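Local coordinates for ABC transporter ATP-binding protein (Leptospira interrogans serovar Copenhageni, PDB 4HZI), which probably binds and hydrolyses ATP as the ATPase subunit of an orphan ABC transporter involved in manganese utilization and tolerance, at residues H62-G67 / S227-H232; G111-S116 / L195-P200. One frame throughout, in Å; residues are numbered along the deposited sequence.

Contact 1: H62-G67 / S227-H232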
# COMPACT_ATOMS: atom_id res chain seq x y z
N HIS A 62 -20.56 -9.14 7.89
CA HIS A 62 -19.39 -8.40 7.47
C HIS A 62 -18.49 -9.44 6.76
O HIS A 62 -17.97 -10.37 7.36
CB HIS A 62 -18.75 -7.74 8.71
CG HIS A 62 -19.64 -6.71 9.31
ND1 HIS A 62 -19.94 -5.52 8.67
CD2 HIS A 62 -20.42 -6.75 10.42
CE1 HIS A 62 -20.80 -4.84 9.40
NE2 HIS A 62 -21.11 -5.56 10.47
N CYS A 63 -18.32 -9.23 5.45
CA CYS A 63 -17.63 -10.16 4.58
C CYS A 63 -16.40 -9.48 3.97
O CYS A 63 -16.47 -8.35 3.54
CB CYS A 63 -18.57 -10.60 3.46
SG CYS A 63 -17.82 -11.87 2.40
N VAL A 64 -15.26 -10.15 3.99
CA VAL A 64 -14.06 -9.64 3.36
C VAL A 64 -13.86 -10.32 2.00
O VAL A 64 -14.01 -11.54 1.87
CB VAL A 64 -12.77 -9.98 4.13
CG1 VAL A 64 -11.55 -9.22 3.55
CG2 VAL A 64 -12.88 -9.75 5.57
N LEU A 65 -13.44 -9.54 1.01
CA LEU A 65 -12.95 -10.09 -0.27
C LEU A 65 -11.46 -9.91 -0.29
O LEU A 65 -10.95 -8.77 -0.36
CB LEU A 65 -13.62 -9.36 -1.43
CG LEU A 65 -13.25 -9.69 -2.88
CD1 LEU A 65 -13.78 -11.04 -3.23
CD2 LEU A 65 -13.83 -8.63 -3.84
N LEU A 66 -10.73 -11.01 -0.13
CA LEU A 66 -9.27 -10.99 -0.09
C LEU A 66 -8.76 -11.54 -1.42
O LEU A 66 -9.12 -12.65 -1.84
CB LEU A 66 -8.71 -11.83 1.05
CG LEU A 66 -7.19 -11.91 1.20
CD1 LEU A 66 -6.55 -10.58 1.62
CD2 LEU A 66 -6.74 -12.99 2.18
N GLY A 67 -7.97 -10.73 -2.12
CA GLY A 67 -7.49 -11.20 -3.41
C GLY A 67 -6.10 -10.71 -3.70
O GLY A 67 -5.70 -9.72 -3.18
N SER A 227 -21.58 -5.09 5.44
CA SER A 227 -20.44 -4.61 4.68
C SER A 227 -19.65 -5.65 3.93
O SER A 227 -19.62 -6.82 4.29
CB SER A 227 -19.51 -3.78 5.57
OG SER A 227 -18.71 -4.56 6.40
N LEU A 228 -18.94 -5.15 2.92
CA LEU A 228 -18.00 -5.89 2.12
C LEU A 228 -16.72 -5.11 2.10
O LEU A 228 -16.70 -4.00 1.66
CB LEU A 228 -18.52 -6.06 0.68
CG LEU A 228 -17.62 -6.76 -0.32
CD1 LEU A 228 -17.33 -8.20 0.07
CD2 LEU A 228 -18.25 -6.76 -1.71
N TYR A 229 -15.67 -5.69 2.60
CA TYR A 229 -14.36 -5.07 2.78
C TYR A 229 -13.42 -5.71 1.79
O TYR A 229 -13.19 -6.93 1.81
CB TYR A 229 -13.90 -5.32 4.19
CG TYR A 229 -12.69 -4.55 4.69
CD1 TYR A 229 -11.39 -4.98 4.41
CD2 TYR A 229 -12.84 -3.41 5.48
CE1 TYR A 229 -10.29 -4.28 4.90
CE2 TYR A 229 -11.74 -2.73 5.97
CZ TYR A 229 -10.47 -3.14 5.65
OH TYR A 229 -9.39 -2.45 6.13
N ILE A 230 -12.83 -4.89 0.94
CA ILE A 230 -11.95 -5.39 -0.12
C ILE A 230 -10.50 -5.02 0.15
O ILE A 230 -10.17 -3.85 0.33
CB ILE A 230 -12.40 -4.79 -1.46
CG1 ILE A 230 -13.87 -5.22 -1.73
CG2 ILE A 230 -11.52 -5.28 -2.63
CD1 ILE A 230 -14.71 -4.07 -2.00
N THR A 231 -9.63 -6.03 0.13
CA THR A 231 -8.23 -5.85 0.44
C THR A 231 -7.36 -6.90 -0.22
O THR A 231 -7.82 -7.98 -0.62
CB THR A 231 -7.98 -5.84 1.98
OG1 THR A 231 -6.63 -5.51 2.25
CG2 THR A 231 -8.30 -7.16 2.58
N HIS A 232 -6.08 -6.55 -0.33
CA HIS A 232 -5.03 -7.52 -0.64
C HIS A 232 -4.10 -7.76 0.52
O HIS A 232 -3.15 -8.51 0.40
CB HIS A 232 -4.25 -7.17 -1.90
CG HIS A 232 -3.38 -5.96 -1.77
ND1 HIS A 232 -3.87 -4.70 -2.01
CD2 HIS A 232 -2.05 -5.81 -1.52
CE1 HIS A 232 -2.89 -3.81 -1.87
NE2 HIS A 232 -1.79 -4.45 -1.55

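Contact 2: G111-S116 / L195-P200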
# COMPACT_ATOMS: atom_id res chain seq x y z
N GLY A 111 -23.61 2.06 -0.16
CA GLY A 111 -22.57 3.05 0.15
C GLY A 111 -21.22 2.59 -0.34
O GLY A 111 -20.93 1.41 -0.27
N ILE A 112 -20.40 3.51 -0.83
CA ILE A 112 -19.06 3.19 -1.25
C ILE A 112 -18.07 4.05 -0.55
O ILE A 112 -18.22 5.29 -0.55
CB ILE A 112 -18.80 3.47 -2.75
CG1 ILE A 112 -19.76 2.72 -3.62
CG2 ILE A 112 -17.34 3.12 -3.09
CD1 ILE A 112 -19.51 1.23 -3.65
N LEU A 113 -17.04 3.43 0.02
CA LEU A 113 -15.88 4.16 0.50
C LEU A 113 -14.72 3.84 -0.45
O LEU A 113 -14.18 2.71 -0.45
CB LEU A 113 -15.55 3.77 1.94
CG LEU A 113 -14.61 4.69 2.75
CD1 LEU A 113 -14.32 4.10 4.12
CD2 LEU A 113 -13.29 5.01 2.08
N ASP A 114 -14.34 4.80 -1.27
CA ASP A 114 -13.17 4.67 -2.16
C ASP A 114 -12.36 5.97 -2.16
O ASP A 114 -12.90 7.07 -2.22
CB ASP A 114 -13.56 4.18 -3.57
CG ASP A 114 -14.07 5.28 -4.48
OD1 ASP A 114 -14.60 6.31 -3.99
OD2 ASP A 114 -13.94 5.09 -5.71
N SER A 115 -11.04 5.85 -2.04
CA SER A 115 -10.19 7.00 -1.74
C SER A 115 -9.85 7.83 -2.97
O SER A 115 -9.49 8.99 -2.85
CB SER A 115 -8.91 6.52 -1.03
OG SER A 115 -9.25 5.66 0.06
N SER A 116 -9.98 7.25 -4.16
CA SER A 116 -9.80 7.99 -5.41
C SER A 116 -11.00 8.91 -5.66
O SER A 116 -10.83 10.12 -5.85
CB SER A 116 -9.57 7.05 -6.61
OG SER A 116 -10.29 5.83 -6.46
N LEU A 195 -22.61 -1.42 2.72
CA LEU A 195 -21.45 -0.59 2.47
C LEU A 195 -20.33 -1.39 1.83
O LEU A 195 -19.97 -2.49 2.27
CB LEU A 195 -20.95 -0.03 3.79
CG LEU A 195 -19.63 0.74 3.78
CD1 LEU A 195 -19.60 1.92 2.81
CD2 LEU A 195 -19.42 1.25 5.19
N ILE A 196 -19.75 -0.83 0.79
CA ILE A 196 -18.53 -1.40 0.24
C ILE A 196 -17.33 -0.56 0.60
O ILE A 196 -17.29 0.63 0.30
CB ILE A 196 -18.60 -1.48 -1.30
CG1 ILE A 196 -19.78 -2.29 -1.79
CG2 ILE A 196 -17.29 -2.07 -1.81
CD1 ILE A 196 -19.95 -2.27 -3.32
N MET A 197 -16.35 -1.14 1.28
CA MET A 197 -15.12 -0.45 1.59
C MET A 197 -13.98 -1.04 0.74
O MET A 197 -13.49 -2.13 0.97
CB MET A 197 -14.77 -0.55 3.06
CG MET A 197 -15.75 0.26 3.90
SD MET A 197 -15.33 0.11 5.62
CE MET A 197 -16.44 -1.23 5.99
N ASP A 198 -13.62 -0.29 -0.29
CA ASP A 198 -12.70 -0.74 -1.31
C ASP A 198 -11.28 -0.28 -0.99
O ASP A 198 -10.94 0.88 -1.27
CB ASP A 198 -13.19 -0.16 -2.66
CG ASP A 198 -12.43 -0.69 -3.86
OD1 ASP A 198 -11.61 -1.63 -3.71
OD2 ASP A 198 -12.67 -0.14 -4.98
N GLU A 199 -10.49 -1.12 -0.33
CA GLU A 199 -9.09 -0.82 -0.01
C GLU A 199 -9.01 0.46 0.87
O GLU A 199 -8.24 1.37 0.56
CB GLU A 199 -8.31 -0.59 -1.31
CG GLU A 199 -8.20 -1.85 -2.15
CD GLU A 199 -7.08 -2.76 -1.66
OE1 GLU A 199 -6.49 -2.47 -0.58
OE2 GLU A 199 -6.78 -3.76 -2.35
N PRO A 200 -9.88 0.57 1.90
CA PRO A 200 -9.96 1.79 2.69
C PRO A 200 -8.67 2.12 3.43
O PRO A 200 -8.50 3.28 3.81
CB PRO A 200 -11.04 1.46 3.71
CG PRO A 200 -10.90 -0.01 3.90
CD PRO A 200 -10.67 -0.51 2.50
O HOH W 1 -10.51 3.11 -3.24
O HOH W 2 -10.59 3.63 -0.08

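Contact 1: H62-G67 / S227-H232
Leu-65 is the hub of the tightly packed part of this contact. Its CD2 lies 4.0 Å from CG1 of Ile-230, the two side chains running abreast, while its CB is met by CD1 of Leu-228 at 4.2 Å. With CG of Leu-228 anti to the backbone N (chi1 177°) and the second torsion at 62°, CD1 is turned toward Cys-63 and Leu-65. Helix 73-80 covers this leucine and isoleucine face, where branched apolar side chains suit an apolar layer between sheet and helix. Beneath them five backbone bonds zip the parallel strands together, among them Leu-65 N to Tyr-229 O at 2.7 Å. Strand 62-67 ends in a glycine that opens what is consistent with the P-loop (Walker A) of an ABC ATPase, and His-232 fits the switch histidine of the H-loop in this family. On the other face, polar groups are also buried. Ser-227 OG reaches ND1 of His-62 at 2.8 Å, approaching the imidazole at its edge, near the ring plane; the bond is nearly straight (171°), and Tyr-241 is a second partner of the hydroxyl. Further along, CG1 of Val-64 and CG2 of Thr-231 meet at 4.0 Å. Toward Gly-67 the backbones spread, CA of Leu-66 lying 5.3 Å from CA of Thr-231, though Gly-67 N still bonds Thr-231 O. The solvent side belongs to His-232, which is partly exposed: CB touches Gly-67 O, but the ring leads away, ND1 bonds Glu-199, and Asp-205 of the second subunit packs on the residue.

Contact 2: G111-S116 / L195-P200
Ile-112 and Ile-196 meet through their CD1 methyls, 3.5 Å apart, the two side chains in step on one face of the sheet. Ile-112 is bent at its second torsion (chi2 -71°), which folds CD1 back until it also touches CB of Ile-196, whereas Ile-196 keeps an extended chain (chi2 174°). On the opposite face Leu-113 bridges two partners: its CB touches CG of Met-197 at 4.0 Å, and its CD1 reaches CB of Pro-200 at 4.2 Å. Gly-111 suits its place because it has no side chain to crowd Leu-195, whose CD1 lies 3.4 Å from Gly-111 O. Between these layers three backbone bonds hold the parallel strands in register, from Ile-196 N to Gly-111 O, Leu-113 N to Ile-196 O and Asp-198 N to Leu-113 O. The apolar run closing with Asp-198 and Glu-199 matches the Walker B motif of ABC ATPases, and the turn after Leu-113 leads into the region where this family carries its Q-loop. Here the strands part. A water bridges the widening gap, accepting from Ser-115 N and donating to Asp-198 O, each bond 3.0 Å long. In the next shell Lys-180 of helix 176-188 hydrogen-bonds Ser-115 OG and Pro-200 O, its length letting it span both, although Ser-115 is poorly ordered. The same helix backs Leu-113 and Leu-195 with Phe-184, while Ile-196 and Asp-198 pack on helix 73-80 through Ile-80 and Val-77.

Contacts 1 and 2 are successive parts of one mixed sheet, their centres about 11 Å apart, in the strand order 110-113, 194-198, 227-231, 62-67. Along the chain the segments come as 62-67, 111-116, 195-200 and 227-232, so both strands of contact 2 fall between those of contact 1. Strands 194-198 and 227-231 join the two: Ile-230 N probably hydrogen-bonds Met-197 O. Likewise, Ile-230 O probably accepts from Glu-199 N, and CE2 of Tyr-229 packs on CG of Pro-200 at 3.5 Å. This common framework brings the probable Walker A, Walker B, Q-loop and H-loop elements together at one end of the sheet, as in other ABC ATPases.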